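Local coordinates for protein putative adhesin (Komagataella phaffii, PDB 5FX8) that is a putative cell-wall adhesin, seen here as its N-terminal part with two cohesin-like domains, that may take part in cell-cell interaction, at residues A146-A158 and E164-I176. Numbering follows the deposited sequence.
Sequences ALDRSQPIKLSNA and EWFVDIPGAFGDI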
loop_
_atom_site.group_PDB
_atom_site.type_symbol
_atom_site.label_atom_id
_atom_site.label_comp_id
_atom_site.label_asym_id
_atom_site.label_seq_id
_atom_site.Cartn_x
_atom_site.Cartn_y
_atom_site.Cartn_z
ATOM N N ALA C 146 -11.233 -35.324 -35.183
ATOM C CA ALA C 146 -11.714 -34.086 -34.586
ATOM C C ALA C 146 -10.731 -32.955 -34.838
ATOM O O ALA C 146 -9.569 -33.165 -35.188
ATOM C CB ALA C 146 -11.914 -34.242 -33.082
ATOM N N LEU C 147 -11.216 -31.744 -34.636
ATOM C CA LEU C 147 -10.445 -30.570 -34.985
ATOM C C LEU C 147 -9.120 -30.570 -34.245
ATOM O O LEU C 147 -9.048 -30.936 -33.074
ATOM C CB LEU C 147 -11.245 -29.317 -34.651
ATOM C CG LEU C 147 -11.833 -28.413 -35.726
ATOM C CD1 LEU C 147 -12.070 -29.153 -37.005
ATOM C CD2 LEU C 147 -13.125 -27.834 -35.212
ATOM N N ASP C 148 -8.067 -30.162 -34.936
ATOM C CA ASP C 148 -6.743 -30.070 -34.336
ATOM C C ASP C 148 -6.708 -28.902 -33.353
ATOM O O ASP C 148 -6.734 -27.737 -33.760
ATOM C CB ASP C 148 -5.712 -29.901 -35.440
ATOM C CG ASP C 148 -4.317 -29.905 -34.924
ATOM O OD1 ASP C 148 -4.162 -30.177 -33.734
ATOM O OD2 ASP C 148 -3.373 -29.674 -35.699
ATOM N N ARG C 149 -6.650 -29.196 -32.054
ATOM C CA ARG C 149 -6.673 -28.156 -31.035
ATOM C C ARG C 149 -5.321 -27.983 -30.373
ATOM O O ARG C 149 -5.251 -27.689 -29.184
ATOM C CB ARG C 149 -7.734 -28.440 -29.976
ATOM C CG ARG C 149 -9.173 -28.387 -30.466
ATOM C CD ARG C 149 -9.389 -27.202 -31.378
ATOM N NE ARG C 149 -10.785 -26.814 -31.494
ATOM C CZ ARG C 149 -11.199 -25.868 -32.318
ATOM N NH1 ARG C 149 -10.318 -25.258 -33.078
ATOM N NH2 ARG C 149 -12.473 -25.534 -32.388
ATOM N N SER C 150 -4.246 -28.169 -31.127
ATOM C CA SER C 150 -2.887 -28.033 -30.619
ATOM C C SER C 150 -2.123 -26.904 -31.281
ATOM O O SER C 150 -0.947 -26.711 -30.980
ATOM C CB SER C 150 -2.107 -29.333 -30.822
ATOM O OG SER C 150 -1.576 -29.385 -32.146
ATOM N N GLN C 151 -2.742 -26.182 -32.188
ATOM C CA GLN C 151 -2.103 -25.073 -32.856
ATOM C C GLN C 151 -3.197 -24.279 -33.541
ATOM O O GLN C 151 -4.334 -24.745 -33.608
ATOM C CB GLN C 151 -1.064 -25.574 -33.848
ATOM C CG GLN C 151 -1.611 -26.550 -34.841
ATOM C CD GLN C 151 -0.599 -26.915 -35.891
ATOM O OE1 GLN C 151 0.333 -26.163 -36.132
ATOM N NE2 GLN C 151 -0.770 -28.077 -36.520
ATOM N N PRO C 152 -2.918 -23.080 -34.029
ATOM C CA PRO C 152 -3.935 -22.358 -34.795
ATOM C C PRO C 152 -4.305 -23.111 -36.061
ATOM O O PRO C 152 -3.438 -23.565 -36.805
ATOM C CB PRO C 152 -3.249 -21.032 -35.116
ATOM C CG PRO C 152 -2.208 -20.905 -34.083
ATOM C CD PRO C 152 -1.716 -22.265 -33.828
ATOM N N ILE C 153 -5.605 -23.228 -36.304
ATOM C CA ILE C 153 -6.118 -23.813 -37.527
ATOM C C ILE C 153 -6.952 -22.770 -38.267
ATOM O O ILE C 153 -7.276 -21.718 -37.733
ATOM C CB ILE C 153 -6.931 -25.086 -37.268
ATOM C CG1 ILE C 153 -8.152 -24.774 -36.421
ATOM C CG2 ILE C 153 -6.064 -26.114 -36.605
ATOM C CD1 ILE C 153 -9.023 -25.957 -36.220
ATOM N N LYS C 154 -7.278 -23.082 -39.526
ATOM C CA LYS C 154 -8.080 -22.247 -40.409
ATOM C C LYS C 154 -9.195 -23.101 -41.005
ATOM O O LYS C 154 -8.960 -24.252 -41.362
ATOM C CB LYS C 154 -7.203 -21.656 -41.508
ATOM C CG LYS C 154 -7.712 -20.339 -42.008
ATOM C CD LYS C 154 -7.780 -20.282 -43.487
ATOM C CE LYS C 154 -6.435 -20.422 -44.074
ATOM N NZ LYS C 154 -6.536 -20.295 -45.539
ATOM N N LEU C 155 -10.412 -22.563 -41.100
ATOM C CA LEU C 155 -11.560 -23.292 -41.643
ATOM C C LEU C 155 -12.303 -22.441 -42.672
ATOM O O LEU C 155 -12.389 -21.224 -42.515
ATOM C CB LEU C 155 -12.524 -23.718 -40.521
ATOM C CG LEU C 155 -11.932 -24.596 -39.407
ATOM C CD1 LEU C 155 -12.959 -24.913 -38.349
ATOM C CD2 LEU C 155 -11.349 -25.878 -39.938
ATOM N N SER C 156 -12.827 -23.073 -43.734
ATOM C CA SER C 156 -13.603 -22.414 -44.785
ATOM C C SER C 156 -15.070 -22.777 -44.641
ATOM O O SER C 156 -15.406 -23.889 -44.242
ATOM C CB SER C 156 -13.177 -22.834 -46.201
ATOM O OG SER C 156 -11.795 -22.714 -46.467
ATOM N N ASN C 157 -15.956 -21.864 -45.002
ATOM C CA ASN C 157 -17.373 -22.189 -45.056
ATOM C C ASN C 157 -17.982 -21.424 -46.210
ATOM O O ASN C 157 -17.960 -20.195 -46.217
ATOM C CB ASN C 157 -18.102 -21.839 -43.761
ATOM C CG ASN C 157 -17.675 -22.703 -42.579
ATOM O OD1 ASN C 157 -18.100 -23.855 -42.444
ATOM N ND2 ASN C 157 -16.847 -22.134 -41.697
ATOM N N ALA C 158 -18.525 -22.129 -47.184
ATOM C CA ALA C 158 -19.195 -21.431 -48.267
ATOM C C ALA C 158 -20.459 -20.772 -47.739
ATOM O O ALA C 158 -21.243 -21.400 -47.027
ATOM C CB ALA C 158 -19.531 -22.398 -49.394
ATOM N N GLU C 164 -16.911 -17.574 -45.406
ATOM C CA GLU C 164 -16.655 -17.202 -44.030
ATOM C C GLU C 164 -15.431 -17.982 -43.581
ATOM O O GLU C 164 -15.423 -19.216 -43.638
ATOM C CB GLU C 164 -17.865 -17.495 -43.156
ATOM C CG GLU C 164 -17.754 -16.926 -41.766
ATOM C CD GLU C 164 -18.972 -17.194 -40.923
ATOM O OE1 GLU C 164 -19.849 -17.999 -41.344
ATOM O OE2 GLU C 164 -19.040 -16.589 -39.827
ATOM N N TRP C 165 -14.380 -17.263 -43.207
ATOM C CA TRP C 165 -13.169 -17.874 -42.695
ATOM C C TRP C 165 -13.243 -17.938 -41.184
ATOM O O TRP C 165 -13.754 -17.018 -40.547
ATOM C CB TRP C 165 -11.939 -17.076 -43.091
ATOM C CG TRP C 165 -11.694 -16.959 -44.520
ATOM C CD1 TRP C 165 -11.961 -15.886 -45.308
ATOM C CD2 TRP C 165 -11.079 -17.925 -45.354
ATOM N NE1 TRP C 165 -11.554 -16.124 -46.589
ATOM C CE2 TRP C 165 -11.013 -17.379 -46.647
ATOM C CE3 TRP C 165 -10.585 -19.211 -45.138
ATOM C CZ2 TRP C 165 -10.478 -18.075 -47.724
ATOM C CZ3 TRP C 165 -10.040 -19.898 -46.206
ATOM C CH2 TRP C 165 -9.989 -19.326 -47.481
ATOM N N PHE C 166 -12.746 -19.036 -40.617
ATOM C CA PHE C 166 -12.573 -19.191 -39.177
ATOM C C PHE C 166 -11.101 -19.420 -38.891
ATOM O O PHE C 166 -10.476 -20.281 -39.509
ATOM C CB PHE C 166 -13.384 -20.360 -38.611
ATOM C CG PHE C 166 -14.870 -20.122 -38.564
ATOM C CD1 PHE C 166 -15.388 -18.850 -38.684
ATOM C CD2 PHE C 166 -15.746 -21.172 -38.398
ATOM C CE1 PHE C 166 -16.751 -18.613 -38.644
ATOM C CE2 PHE C 166 -17.115 -20.944 -38.363
ATOM C CZ PHE C 166 -17.612 -19.650 -38.486
ATOM N N VAL C 167 -10.548 -18.650 -37.967
ATOM C CA VAL C 167 -9.210 -18.883 -37.444
ATOM C C VAL C 167 -9.374 -19.221 -35.970
ATOM O O VAL C 167 -9.821 -18.381 -35.178
ATOM C CB VAL C 167 -8.295 -17.669 -37.639
ATOM C CG1 VAL C 167 -6.915 -17.985 -37.147
ATOM C CG2 VAL C 167 -8.253 -17.258 -39.105
ATOM N N ASP C 168 -9.050 -20.451 -35.601
ATOM C CA ASP C 168 -9.165 -20.910 -34.226
ATOM C C ASP C 168 -7.806 -20.871 -33.550
ATOM O O ASP C 168 -6.827 -21.385 -34.092
ATOM C CB ASP C 168 -9.729 -22.324 -34.171
ATOM C CG ASP C 168 -11.217 -22.360 -34.383
ATOM O OD1 ASP C 168 -11.801 -21.284 -34.595
ATOM O OD2 ASP C 168 -11.811 -23.456 -34.335
ATOM N N ILE C 169 -7.752 -20.270 -32.367
ATOM C CA ILE C 169 -6.551 -20.238 -31.543
ATOM C C ILE C 169 -6.821 -21.068 -30.293
ATOM O O ILE C 169 -7.675 -20.698 -29.478
ATOM C CB ILE C 169 -6.153 -18.812 -31.157
ATOM C CG1 ILE C 169 -6.179 -17.879 -32.371
ATOM C CG2 ILE C 169 -4.819 -18.867 -30.445
ATOM C CD1 ILE C 169 -5.073 -18.083 -33.317
ATOM N N PRO C 170 -6.127 -22.182 -30.093
ATOM C CA PRO C 170 -6.364 -22.995 -28.896
ATOM C C PRO C 170 -5.561 -22.485 -27.705
ATOM O O PRO C 170 -4.346 -22.287 -27.788
ATOM C CB PRO C 170 -5.899 -24.389 -29.327
ATOM C CG PRO C 170 -4.879 -24.133 -30.327
ATOM C CD PRO C 170 -5.242 -22.858 -31.043
ATOM N N GLY C 171 -6.256 -22.264 -26.590
ATOM C CA GLY C 171 -5.585 -21.945 -25.348
ATOM C C GLY C 171 -4.735 -23.072 -24.820
ATOM O O GLY C 171 -3.779 -22.819 -24.090
ATOM N N ALA C 172 -5.039 -24.292 -25.189
ATOM C CA ALA C 172 -4.212 -25.419 -24.816
ATOM C C ALA C 172 -2.842 -25.410 -25.480
ATOM O O ALA C 172 -2.155 -26.421 -25.433
ATOM C CB ALA C 172 -4.947 -26.709 -25.155
ATOM N N PHE C 173 -2.414 -24.333 -26.126
ATOM C CA PHE C 173 -1.061 -24.203 -26.647
ATOM C C PHE C 173 -0.183 -23.518 -25.614
ATOM O O PHE C 173 0.851 -24.050 -25.207
ATOM C CB PHE C 173 -1.105 -23.403 -27.950
ATOM C CG PHE C 173 0.234 -23.149 -28.582
ATOM C CD1 PHE C 173 1.007 -22.072 -28.205
ATOM C CD2 PHE C 173 0.685 -23.950 -29.608
ATOM C CE1 PHE C 173 2.215 -21.831 -28.808
ATOM C CE2 PHE C 173 1.892 -23.708 -30.209
ATOM C CZ PHE C 173 2.656 -22.656 -29.814
ATOM N N GLY C 174 -0.596 -22.330 -25.191
ATOM C CA GLY C 174 0.071 -21.572 -24.157
ATOM C C GLY C 174 -0.774 -21.541 -22.890
ATOM O O GLY C 174 -1.606 -22.419 -22.754
ATOM N N ASP C 175 -0.595 -20.621 -21.934
ATOM C CA ASP C 175 0.522 -19.698 -21.779
ATOM C C ASP C 175 0.294 -18.497 -22.703
ATOM O O ASP C 175 0.980 -17.499 -22.596
ATOM C CB ASP C 175 1.859 -20.458 -22.006
ATOM C CG ASP C 175 3.094 -19.625 -21.787
ATOM O OD1 ASP C 175 3.105 -18.438 -22.124
ATOM O OD2 ASP C 175 4.091 -20.184 -21.282
ATOM N N ILE C 176 -0.736 -18.545 -23.554
ATOM C CA ILE C 176 -0.883 -17.514 -24.580
ATOM C C ILE C 176 -1.197 -16.165 -23.946
ATOM O O ILE C 176 -2.131 -16.032 -23.144
ATOM C CB ILE C 176 -1.961 -17.914 -25.596
ATOM C CG1 ILE C 176 -1.518 -19.131 -26.396
ATOM C CG2 ILE C 176 -2.229 -16.766 -26.528
ATOM C CD1 ILE C 176 -2.565 -19.634 -27.321
#
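Arg149 grips Asp168 end-on, both terminal nitrogens converging on one carboxylate oxygen: NH1 lies 2.7 Å and NH2 2.9 Å from Asp168 OD2. That oxygen sits in the guanidinium plane, although the two planar groups are turned 40° apart. A bend at chi2 (-43°) turns the otherwise extended arginine chain toward Asp168, and Leu147 CD2 lies above the guanidinium, toward its rim. Arg262 adds a second salt bridge to Asp168 OD2, so two cations probably stabilise the buried carboxylate as an anion.

Beneath this, the strands pair antiparallel. Ile153-Asp168 and Leu155-Phe166 are hydrogen-bonded pairs, Leu155 N to Phe166 O 2.8 Å. On the face bearing Asp168, Asn157 ND2 is over one face of the Phe166 ring, the amide plane inclined 59° to it. On the other, lysine suits by joining an apolar shaft to a polar end: Lys154 CD meets the indole obliquely, 3.4 Å from Trp165 CE3, while Lys154 NZ hydrogen-bonds to Glu301 O and Asn278 OD1. Just before strand 153-158, Pro152 CB meets Ile169 CD1 at 3.9 Å. Pro170, its CD 3.3 Å from Gln151 O, packs its compact ring where the strand enters a turn.

The contact forms a beta hairpin at one edge of a five-stranded antiparallel sheet in the second cohesin-like domain; strand 260-268 flanks strand 162-170, and Trp165 and Pro152 pack onto strand 275-286 of the facing sheet.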